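Paenibacillus xanthan lyase (Paenibacillus, PDB 6F2P) is a lyase that cleaves the polysaccharide xanthan, probably by the beta-elimination chemistry of the family 8 polysaccharide lyases. Local coordinates at residues R377-F387 with Q465-V476; F487-S498 with E641-E651. One frame throughout, in Å; residues are numbered along the deposited sequence.

Both contacts are buried, and they meet at the nine-stranded antiparallel sheet of the super-sandwich domain, where strands 466-474 and 481-488 are neighbours. Interaction 1 packs one face of this sheet against the four-stranded sheet holding strand 380-385, within a single domain. Interaction 2 uses the other face and reaches strands 637-642 and 646-651 of the C-terminal beta-sandwich domain. In interaction 1, methionine and phenylalanine packing gives way to an arginine-glutamine pair at one end; interaction 2 sets phenylalanine and aliphatic packing between an amide network and a calcium ion. Arg377 NE of interaction 1 donates to Asp490 O of interaction 2, tying the first contact to the backbone of the metal-binding turn.

Interaction 1: R377-F387 with Q465-V476; sequences RPGFGFGLSMF and QYGVSGMELHTV
Met386 and Met471 pack against each other where the four-stranded sheet holding strand 380-385 faces the nine-stranded sheet holding strand 466-474, two layers of the super-sandwich domain of polysaccharide lyase family 8. The apolar contacts gather toward one end. The two methionines slide past one another in opposite directions, with Met386 CB 3.7 Å from Met471 SD. Because Met471 holds CG anti to its backbone nitrogen (chi1 173°) and stays extended beyond it, its methyl group reaches Phe387, CE lying 3.6 Å from CD1 of that ring. Phe387 starts out pointing away from 465-476, yet the far part of its ring turns back, and CE2 lies 4.0 Å from Val476 CG1. Nearer the middle, Leu384 CD2 rests 3.5 Å from Ser469 CB, while the Ser469 hydroxyl is engaged by Gln366.

Polar contacts occupy the other end, beside the classic beta bulge at Gln465 and Tyr466. Arg377, bent at chi2 and chi3, brings NH1 2.9 Å from Gln465 OE1 in a nearly straight hydrogen bond (168°) on a lone pair of the amide oxygen. The guanidinium and amide planes are only 11° apart. Tyr466 CE1 lies over one face of the guanidinium, and a water joins Arg377 NH2, Gln465 OE1 and the Tyr466 hydroxyl, 2.9 Å from that NH2.

Interaction 2: F487-S498 with E641-E651; sequences FMFDDEIVALGS and ENSSSAQAVKE. With CA (calcium ion), chain B.
Strands 493-498 and 646-651 run nearly antiparallel, their axes 8.4 Å apart at 159°, with Val494 and Leu496 turned toward Val649 across the junction between the super-sandwich and C-terminal beta-sandwich domains. Val649 is the central apolar side chain: its CG2 sits over the centre of the Phe487 ring in a CH-pi contact, 3.6 Å from the centroid, and also touches Val494 CG1 and Leu496 CD1. Its other methyl, CG1, meets the edge of Phe489. A second CH-pi contact puts Glu651 CB 3.7 Å from the centroid of the Phe489 ring, so the aliphatic part of this glutamate covers one face of the ring while its carboxylate continues to the calcium ion.

At the opposite end, Asn642 uses both ends of its amide. ND2 donates to Gly497 O at 3.2 Å from above the carbonyl plane, and OD1 accepts a nearly straight bond from Gln647 NE2 at 3.1 Å; Ser485 holds the other end of the Gln647 amide. A leucine in place of Asn642 would probably leave Gly497 O without this donor and cost Gln647 NE2 one acceptor, though Lys483 O would remain. Nearby, Ser498 OG makes a weak hydrogen bond to Ser643 O.

The calcium ion is bound by Asp490 OD1, Asp491 OD1, both carboxylate oxygens of Glu492 and Glu651 OE1; Gln636 completes the protein ligands. The Tyr631 hydroxyl bonds Glu492 OE2, itself a calcium ligand, and Leu654 N bonds Glu651 OE2, which is off the metal. Calcium probably offsets part of the charge on these four carboxylates and so crosslinks the two sandwiches.

Interaction 1: R377-F387 with Q465-V476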
loop_
_atom_site.group_PDB
_atom_site.type_symbol
_atom_site.label_atom_id
_atom_site.label_comp_id
_atom_site.label_asym_id
_atom_site.label_seq_id
_atom_site.Cartn_x
_atom_site.Cartn_y
_atom_site.Cartn_z
ATOM N N ARG A 377 17.894 -1.792 8.912
ATOM C CA ARG A 377 18.369 -2.265 10.198
ATOM C C ARG A 377 19.841 -1.925 10.314
ATOM O O ARG A 377 20.480 -1.589 9.320
ATOM C CB ARG A 377 18.193 -3.779 10.295
ATOM C CG ARG A 377 16.755 -4.235 10.196
ATOM C CD ARG A 377 15.909 -3.590 11.255
ATOM N NE ARG A 377 16.468 -3.798 12.583
ATOM C CZ ARG A 377 16.000 -3.222 13.688
ATOM N NH1 ARG A 377 14.966 -2.398 13.615
ATOM N NH2 ARG A 377 16.571 -3.466 14.865
ATOM N N PRO A 378 20.387 -1.991 11.534
ATOM C CA PRO A 378 21.838 -1.817 11.630
ATOM C C PRO A 378 22.577 -2.939 10.900
ATOM O O PRO A 378 22.439 -4.105 11.262
ATOM C CB PRO A 378 22.101 -1.872 13.138
ATOM C CG PRO A 378 20.873 -2.506 13.736
ATOM C CD PRO A 378 19.744 -2.093 12.857
ATOM N N GLY A 379 23.337 -2.581 9.870
ATOM C CA GLY A 379 24.113 -3.548 9.120
ATOM C C GLY A 379 23.582 -3.877 7.729
ATOM O O GLY A 379 24.333 -4.349 6.871
ATOM N N PHE A 380 22.294 -3.645 7.489
ATOM C CA PHE A 380 21.742 -3.938 6.172
ATOM C C PHE A 380 20.484 -3.149 5.817
ATOM O O PHE A 380 19.812 -2.591 6.678
ATOM C CB PHE A 380 21.484 -5.437 6.013
ATOM C CG PHE A 380 20.443 -5.982 6.957
ATOM C CD1 PHE A 380 20.785 -6.363 8.250
ATOM C CD2 PHE A 380 19.128 -6.128 6.548
ATOM C CE1 PHE A 380 19.840 -6.874 9.114
ATOM C CE2 PHE A 380 18.173 -6.641 7.408
ATOM C CZ PHE A 380 18.529 -7.012 8.699
ATOM N N GLY A 381 20.191 -3.100 4.524
ATOM C CA GLY A 381 18.962 -2.520 4.032
ATOM C C GLY A 381 18.291 -3.566 3.171
ATOM O O GLY A 381 18.957 -4.410 2.574
ATOM N N PHE A 382 16.970 -3.524 3.114
ATOM C CA PHE A 382 16.219 -4.528 2.390
ATOM C C PHE A 382 15.083 -3.859 1.641
ATOM O O PHE A 382 14.242 -3.189 2.235
ATOM C CB PHE A 382 15.664 -5.553 3.371
ATOM C CG PHE A 382 14.981 -6.722 2.718
ATOM C CD1 PHE A 382 15.720 -7.699 2.060
ATOM C CD2 PHE A 382 13.603 -6.862 2.788
ATOM C CE1 PHE A 382 15.093 -8.793 1.477
ATOM C CE2 PHE A 382 12.969 -7.950 2.207
ATOM C CZ PHE A 382 13.717 -8.916 1.553
ATOM N N GLY A 383 15.069 -4.037 0.330
ATOM C CA GLY A 383 14.028 -3.468 -0.498
ATOM C C GLY A 383 13.120 -4.567 -0.996
ATOM O O GLY A 383 13.580 -5.675 -1.286
ATOM N N LEU A 384 11.830 -4.269 -1.095
ATOM C CA LEU A 384 10.883 -5.275 -1.545
ATOM C C LEU A 384 10.021 -4.733 -2.676
ATOM O O LEU A 384 9.361 -3.695 -2.532
ATOM C CB LEU A 384 10.022 -5.735 -0.376
ATOM C CG LEU A 384 9.105 -6.921 -0.638
ATOM C CD1 LEU A 384 9.913 -8.185 -0.862
ATOM C CD2 LEU A 384 8.195 -7.088 0.528
ATOM N N SER A 385 10.034 -5.443 -3.803
ATOM C CA SER A 385 9.373 -4.969 -5.016
ATOM C C SER A 385 8.225 -5.865 -5.474
ATOM O O SER A 385 8.433 -7.001 -5.907
ATOM C CB SER A 385 10.387 -4.814 -6.146
ATOM O OG SER A 385 9.735 -4.429 -7.342
ATOM N N MET A 386 7.011 -5.338 -5.397
ATOM C CA MET A 386 5.831 -6.114 -5.718
ATOM C C MET A 386 5.016 -5.435 -6.810
ATOM O O MET A 386 5.316 -4.311 -7.219
ATOM C CB MET A 386 4.954 -6.251 -4.471
ATOM C CG MET A 386 5.650 -6.864 -3.281
ATOM S SD MET A 386 4.675 -6.756 -1.767
ATOM C CE MET A 386 4.957 -5.049 -1.276
ATOM N N PHE A 387 3.977 -6.122 -7.272
ATOM C CA PHE A 387 2.953 -5.478 -8.076
ATOM C C PHE A 387 1.594 -6.128 -7.847
ATOM O O PHE A 387 1.503 -7.217 -7.287
ATOM C CB PHE A 387 3.349 -5.383 -9.561
ATOM C CG PHE A 387 3.071 -6.620 -10.372
ATOM C CD1 PHE A 387 3.939 -7.701 -10.347
ATOM C CD2 PHE A 387 1.973 -6.675 -11.215
ATOM C CE1 PHE A 387 3.695 -8.833 -11.119
ATOM C CE2 PHE A 387 1.728 -7.799 -11.994
ATOM C CZ PHE A 387 2.593 -8.877 -11.942
ATOM N N GLN A 465 9.749 -0.316 13.163
ATOM C CA GLN A 465 11.000 -1.070 13.026
ATOM C C GLN A 465 10.827 -2.478 12.436
ATOM O O GLN A 465 11.746 -3.030 11.833
ATOM C CB GLN A 465 11.674 -1.210 14.390
ATOM C CG GLN A 465 12.144 0.088 15.004
ATOM C CD GLN A 465 13.114 -0.157 16.130
ATOM O OE1 GLN A 465 14.158 -0.792 15.939
ATOM N NE2 GLN A 465 12.768 0.324 17.324
ATOM N N TYR A 466 9.658 -3.067 12.632
ATOM C CA TYR A 466 9.439 -4.445 12.216
ATOM C C TYR A 466 8.233 -4.477 11.292
ATOM O O TYR A 466 7.278 -3.724 11.470
ATOM C CB TYR A 466 9.240 -5.356 13.445
ATOM C CG TYR A 466 10.273 -5.105 14.521
ATOM C CD1 TYR A 466 11.629 -5.116 14.218
ATOM C CD2 TYR A 466 9.895 -4.820 15.834
ATOM C CE1 TYR A 466 12.586 -4.868 15.192
ATOM C CE2 TYR A 466 10.850 -4.572 16.824
ATOM C CZ TYR A 466 12.193 -4.599 16.492
ATOM O OH TYR A 466 13.148 -4.347 17.451
ATOM N N GLY A 467 8.277 -5.332 10.284
ATOM C CA GLY A 467 7.224 -5.323 9.296
ATOM C C GLY A 467 6.998 -6.686 8.698
ATOM O O GLY A 467 7.828 -7.594 8.832
ATOM N N VAL A 468 5.856 -6.821 8.040
ATOM C CA VAL A 468 5.495 -8.029 7.333
ATOM C C VAL A 468 4.818 -7.592 6.037
ATOM O O VAL A 468 3.959 -6.700 6.051
ATOM C CB VAL A 468 4.543 -8.913 8.185
ATOM C CG1 VAL A 468 3.429 -8.077 8.778
ATOM C CG2 VAL A 468 3.976 -10.060 7.360
ATOM N N SER A 469 5.223 -8.189 4.916
ATOM C CA SER A 469 4.585 -7.894 3.640
ATOM C C SER A 469 4.189 -9.162 2.937
ATOM O O SER A 469 4.731 -10.239 3.206
ATOM C CB SER A 469 5.515 -7.111 2.722
ATOM O OG SER A 469 5.823 -5.838 3.247
ATOM N N GLY A 470 3.254 -9.027 2.007
ATOM C CA GLY A 470 2.826 -10.155 1.220
ATOM C C GLY A 470 2.398 -9.758 -0.171
ATOM O O GLY A 470 1.993 -8.616 -0.424
ATOM N N MET A 471 2.480 -10.729 -1.072
ATOM C CA MET A 471 2.055 -10.553 -2.445
ATOM C C MET A 471 1.452 -11.847 -2.950
ATOM O O MET A 471 2.094 -12.897 -2.898
ATOM C CB MET A 471 3.264 -10.199 -3.305
ATOM C CG MET A 471 2.993 -10.155 -4.789
ATOM S SD MET A 471 4.471 -9.670 -5.702
ATOM C CE MET A 471 3.867 -9.828 -7.387
ATOM N N GLU A 472 0.214 -11.784 -3.422
ATOM C CA GLU A 472 -0.312 -12.877 -4.223
ATOM C C GLU A 472 0.139 -12.673 -5.669
ATOM O O GLU A 472 -0.405 -11.845 -6.405
ATOM C CB GLU A 472 -1.832 -12.971 -4.132
ATOM C CG GLU A 472 -2.393 -14.187 -4.853
ATOM C CD GLU A 472 -3.843 -14.463 -4.499
ATOM O OE1 GLU A 472 -4.520 -13.536 -4.005
ATOM O OE2 GLU A 472 -4.304 -15.605 -4.712
ATOM N N LEU A 473 1.170 -13.409 -6.057
ATOM C CA LEU A 473 1.685 -13.334 -7.406
ATOM C C LEU A 473 0.730 -13.997 -8.381
ATOM O O LEU A 473 0.174 -15.051 -8.094
ATOM C CB LEU A 473 3.042 -14.029 -7.480
ATOM C CG LEU A 473 3.580 -14.241 -8.896
ATOM C CD1 LEU A 473 3.822 -12.900 -9.579
ATOM C CD2 LEU A 473 4.857 -15.069 -8.877
ATOM N N HIS A 474 0.522 -13.361 -9.523
ATOM C CA HIS A 474 -0.055 -14.034 -10.675
ATOM C C HIS A 474 0.579 -13.454 -11.926
ATOM O O HIS A 474 0.145 -12.410 -12.415
ATOM C CB HIS A 474 -1.563 -13.848 -10.745
ATOM C CG HIS A 474 -2.189 -14.573 -11.897
ATOM N ND1 HIS A 474 -3.448 -14.269 -12.374
ATOM C CD2 HIS A 474 -1.728 -15.585 -12.666
ATOM C CE1 HIS A 474 -3.731 -15.066 -13.390
ATOM N NE2 HIS A 474 -2.705 -15.872 -13.592
ATOM N N THR A 475 1.618 -14.125 -12.413
ATOM C CA THR A 475 2.354 -13.699 -13.597
ATOM C C THR A 475 1.401 -13.393 -14.743
ATOM O O THR A 475 0.509 -14.192 -15.036
ATOM C CB THR A 475 3.348 -14.791 -14.038
ATOM O OG1 THR A 475 4.084 -15.255 -12.896
ATOM C CG2 THR A 475 4.324 -14.243 -15.068
ATOM N N VAL A 476 1.558 -12.236 -15.384
ATOM C CA VAL A 476 0.623 -11.897 -16.454
ATOM C C VAL A 476 0.927 -12.732 -17.693
ATOM O O VAL A 476 2.090 -12.962 -18.029
ATOM C CB VAL A 476 0.545 -10.375 -16.762
ATOM C CG1 VAL A 476 0.814 -9.557 -15.511
ATOM C CG2 VAL A 476 1.500 -9.993 -17.841
HETATM O O HOH W 1 15.607 -2.689 17.515
HETATM O O HOH W 2 0.120 -9.188 -7.715
#

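Interaction 2: F487-S498 with E641-E651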
loop_
_atom_site.group_PDB
_atom_site.type_symbol
_atom_site.label_atom_id
_atom_site.label_comp_id
_atom_site.label_asym_id
_atom_site.label_seq_id
_atom_site.Cartn_x
_atom_site.Cartn_y
_atom_site.Cartn_z
ATOM N N PHE A 487 8.932 -11.395 6.240
ATOM C CA PHE A 487 8.813 -11.080 7.661
ATOM C C PHE A 487 10.128 -10.499 8.112
ATOM O O PHE A 487 11.134 -11.197 8.197
ATOM C CB PHE A 487 8.453 -12.330 8.468
ATOM C CG PHE A 487 7.196 -13.008 7.989
ATOM C CD1 PHE A 487 7.216 -13.825 6.866
ATOM C CD2 PHE A 487 5.989 -12.817 8.656
ATOM C CE1 PHE A 487 6.062 -14.437 6.413
ATOM C CE2 PHE A 487 4.825 -13.431 8.213
ATOM C CZ PHE A 487 4.862 -14.246 7.090
ATOM N N MET A 488 10.116 -9.205 8.384
ATOM C CA MET A 488 11.349 -8.457 8.531
ATOM C C MET A 488 11.520 -7.976 9.963
ATOM O O MET A 488 10.778 -7.110 10.414
ATOM C CB MET A 488 11.324 -7.291 7.542
ATOM C CG MET A 488 11.306 -7.766 6.092
ATOM S SD MET A 488 10.398 -6.741 4.919
ATOM C CE MET A 488 8.704 -7.220 5.238
ATOM N N PHE A 489 12.488 -8.549 10.678
ATOM C CA PHE A 489 12.641 -8.279 12.110
ATOM C C PHE A 489 13.891 -7.470 12.425
ATOM O O PHE A 489 14.230 -6.549 11.686
ATOM C CB PHE A 489 12.598 -9.579 12.919
ATOM C CG PHE A 489 11.313 -10.355 12.748
ATOM C CD1 PHE A 489 10.108 -9.837 13.202
ATOM C CD2 PHE A 489 11.310 -11.590 12.124
ATOM C CE1 PHE A 489 8.917 -10.548 13.047
ATOM C CE2 PHE A 489 10.132 -12.307 11.962
ATOM C CZ PHE A 489 8.932 -11.786 12.427
ATOM N N ASP A 490 14.572 -7.788 13.522
ATOM C CA ASP A 490 15.725 -6.969 13.904
ATOM C C ASP A 490 16.998 -7.288 13.114
ATOM O O ASP A 490 17.761 -6.386 12.790
ATOM C CB ASP A 490 15.986 -7.011 15.418
ATOM C CG ASP A 490 16.129 -8.416 15.944
ATOM O OD1 ASP A 490 15.590 -9.329 15.299
ATOM O OD2 ASP A 490 16.771 -8.613 16.999
ATOM N N ASP A 491 17.228 -8.560 12.804
ATOM C CA ASP A 491 18.451 -8.952 12.112
ATOM C C ASP A 491 18.219 -10.147 11.201
ATOM O O ASP A 491 19.163 -10.804 10.789
ATOM C CB ASP A 491 19.579 -9.257 13.107
ATOM C CG ASP A 491 19.216 -10.360 14.101
ATOM O OD1 ASP A 491 18.074 -10.866 14.067
ATOM O OD2 ASP A 491 20.070 -10.690 14.950
ATOM N N GLU A 492 16.959 -10.433 10.898
ATOM C CA GLU A 492 16.645 -11.497 9.956
ATOM C C GLU A 492 15.459 -11.116 9.097
ATOM O O GLU A 492 14.631 -10.296 9.496
ATOM C CB GLU A 492 16.340 -12.815 10.679
ATOM C CG GLU A 492 15.113 -12.784 11.571
ATOM C CD GLU A 492 15.446 -12.410 13.008
ATOM O OE1 GLU A 492 15.391 -11.206 13.325
ATOM O OE2 GLU A 492 15.766 -13.314 13.821
ATOM N N ILE A 493 15.398 -11.713 7.911
ATOM C CA ILE A 493 14.209 -11.653 7.075
ATOM C C ILE A 493 13.726 -13.066 6.792
ATOM O O ILE A 493 14.483 -13.899 6.301
ATOM C CB ILE A 493 14.478 -10.964 5.732
ATOM C CG1 ILE A 493 14.906 -9.515 5.956
ATOM C CG2 ILE A 493 13.238 -11.021 4.860
ATOM C CD1 ILE A 493 16.321 -9.244 5.543
ATOM N N VAL A 494 12.474 -13.351 7.119
ATOM C CA VAL A 494 11.930 -14.658 6.795
ATOM C C VAL A 494 11.089 -14.534 5.536
ATOM O O VAL A 494 10.244 -13.637 5.430
ATOM C CB VAL A 494 11.077 -15.234 7.941
ATOM C CG1 VAL A 494 10.534 -16.606 7.561
ATOM C CG2 VAL A 494 11.894 -15.310 9.231
ATOM N N ALA A 495 11.331 -15.427 4.581
ATOM C CA ALA A 495 10.569 -15.460 3.338
ATOM C C ALA A 495 9.800 -16.773 3.241
ATOM O O ALA A 495 10.387 -17.852 3.366
ATOM C CB ALA A 495 11.497 -15.289 2.137
ATOM N N LEU A 496 8.490 -16.675 3.031
ATOM C CA LEU A 496 7.643 -17.853 2.927
ATOM C C LEU A 496 6.860 -17.852 1.632
ATOM O O LEU A 496 6.415 -16.805 1.158
ATOM C CB LEU A 496 6.644 -17.903 4.078
ATOM C CG LEU A 496 7.153 -17.967 5.515
ATOM C CD1 LEU A 496 5.973 -18.212 6.439
ATOM C CD2 LEU A 496 8.211 -19.048 5.677
ATOM N N GLY A 497 6.675 -19.037 1.070
ATOM C CA GLY A 497 5.841 -19.178 -0.101
ATOM C C GLY A 497 5.001 -20.432 0.010
ATOM O O GLY A 497 5.440 -21.435 0.566
ATOM N N SER A 498 3.786 -20.365 -0.514
ATOM C CA SER A 498 2.909 -21.516 -0.577
ATOM C C SER A 498 1.843 -21.198 -1.601
ATOM O O SER A 498 1.793 -20.081 -2.122
ATOM C CB SER A 498 2.234 -21.740 0.768
ATOM O OG SER A 498 1.282 -20.716 0.989
ATOM N N GLU A 641 2.696 -21.078 10.644
ATOM C CA GLU A 641 1.947 -21.667 9.544
ATOM C C GLU A 641 2.507 -21.142 8.248
ATOM O O GLU A 641 2.958 -20.004 8.180
ATOM C CB GLU A 641 0.466 -21.295 9.624
ATOM C CG GLU A 641 -0.402 -21.897 8.521
ATOM C CD GLU A 641 -1.882 -21.666 8.756
ATOM O OE1 GLU A 641 -2.696 -22.031 7.880
ATOM O OE2 GLU A 641 -2.233 -21.117 9.821
ATOM N N ASN A 642 2.488 -21.982 7.224
ATOM C CA ASN A 642 2.823 -21.554 5.879
ATOM C C ASN A 642 1.936 -22.295 4.887
ATOM O O ASN A 642 2.329 -23.321 4.321
ATOM C CB ASN A 642 4.299 -21.807 5.605
ATOM C CG ASN A 642 4.692 -21.462 4.193
ATOM O OD1 ASN A 642 4.066 -20.626 3.549
ATOM N ND2 ASN A 642 5.728 -22.122 3.695
ATOM N N SER A 643 0.719 -21.788 4.716
ATOM C CA SER A 643 -0.255 -22.415 3.837
ATOM C C SER A 643 -0.907 -21.363 2.958
ATOM O O SER A 643 -0.571 -20.181 3.034
ATOM C CB SER A 643 -1.338 -23.113 4.654
ATOM O OG SER A 643 -2.212 -22.162 5.237
ATOM N N SER A 644 -1.854 -21.801 2.138
ATOM C CA SER A 644 -2.582 -20.905 1.256
ATOM C C SER A 644 -3.660 -20.141 2.031
ATOM O O SER A 644 -4.340 -19.266 1.493
ATOM C CB SER A 644 -3.211 -21.700 0.111
ATOM O OG SER A 644 -4.173 -22.606 0.619
ATOM N N SER A 645 -3.816 -20.468 3.305
ATOM C CA SER A 645 -4.843 -19.820 4.097
ATOM C C SER A 645 -4.209 -18.701 4.912
ATOM O O SER A 645 -4.819 -17.644 5.111
ATOM C CB SER A 645 -5.569 -20.828 4.989
ATOM O OG SER A 645 -6.606 -20.196 5.723
ATOM N N ALA A 646 -2.976 -18.930 5.360
ATOM C CA ALA A 646 -2.243 -17.924 6.119
ATOM C C ALA A 646 -0.768 -18.253 6.180
ATOM O O ALA A 646 -0.372 -19.410 6.018
ATOM C CB ALA A 646 -2.805 -17.802 7.534
ATOM N N GLN A 647 0.037 -17.232 6.438
ATOM C CA GLN A 647 1.473 -17.400 6.572
ATOM C C GLN A 647 1.897 -16.579 7.768
ATOM O O GLN A 647 1.687 -15.367 7.806
ATOM C CB GLN A 647 2.204 -16.932 5.301
ATOM C CG GLN A 647 1.872 -17.779 4.083
ATOM C CD GLN A 647 2.439 -17.225 2.803
ATOM O OE1 GLN A 647 2.004 -16.177 2.316
ATOM N NE2 GLN A 647 3.416 -17.928 2.238
ATOM N N ALA A 648 2.479 -17.232 8.760
ATOM C CA ALA A 648 2.761 -16.541 10.005
ATOM C C ALA A 648 4.115 -16.925 10.591
ATOM O O ALA A 648 4.514 -18.097 10.569
ATOM C CB ALA A 648 1.647 -16.787 11.005
ATOM N N VAL A 649 4.817 -15.914 11.094
ATOM C CA VAL A 649 6.129 -16.082 11.696
ATOM C C VAL A 649 6.209 -15.265 12.983
ATOM O O VAL A 649 5.742 -14.121 13.041
ATOM C CB VAL A 649 7.241 -15.632 10.728
ATOM C CG1 VAL A 649 8.625 -15.699 11.401
ATOM C CG2 VAL A 649 7.209 -16.465 9.468
ATOM N N LYS A 650 6.783 -15.867 14.018
ATOM C CA LYS A 650 7.019 -15.180 15.281
ATOM C C LYS A 650 8.519 -15.135 15.566
ATOM O O LYS A 650 9.198 -16.150 15.492
ATOM C CB LYS A 650 6.275 -15.881 16.426
ATOM C CG LYS A 650 6.684 -15.411 17.831
ATOM C CD LYS A 650 5.629 -15.754 18.880
ATOM C CE LYS A 650 5.949 -15.111 20.242
ATOM N NZ LYS A 650 4.822 -15.232 21.235
ATOM N N GLU A 651 9.034 -13.951 15.864
ATOM C CA GLU A 651 10.406 -13.821 16.329
ATOM C C GLU A 651 10.350 -13.905 17.845
ATOM O O GLU A 651 9.825 -13.004 18.496
ATOM C CB GLU A 651 10.989 -12.482 15.891
ATOM C CG GLU A 651 12.492 -12.497 15.634
ATOM C CD GLU A 651 13.325 -12.226 16.884
ATOM O OE1 GLU A 651 14.566 -12.197 16.756
ATOM O OE2 GLU A 651 12.752 -12.042 17.986
HETATM CA CA CA B . 16.398 -11.666 15.591
#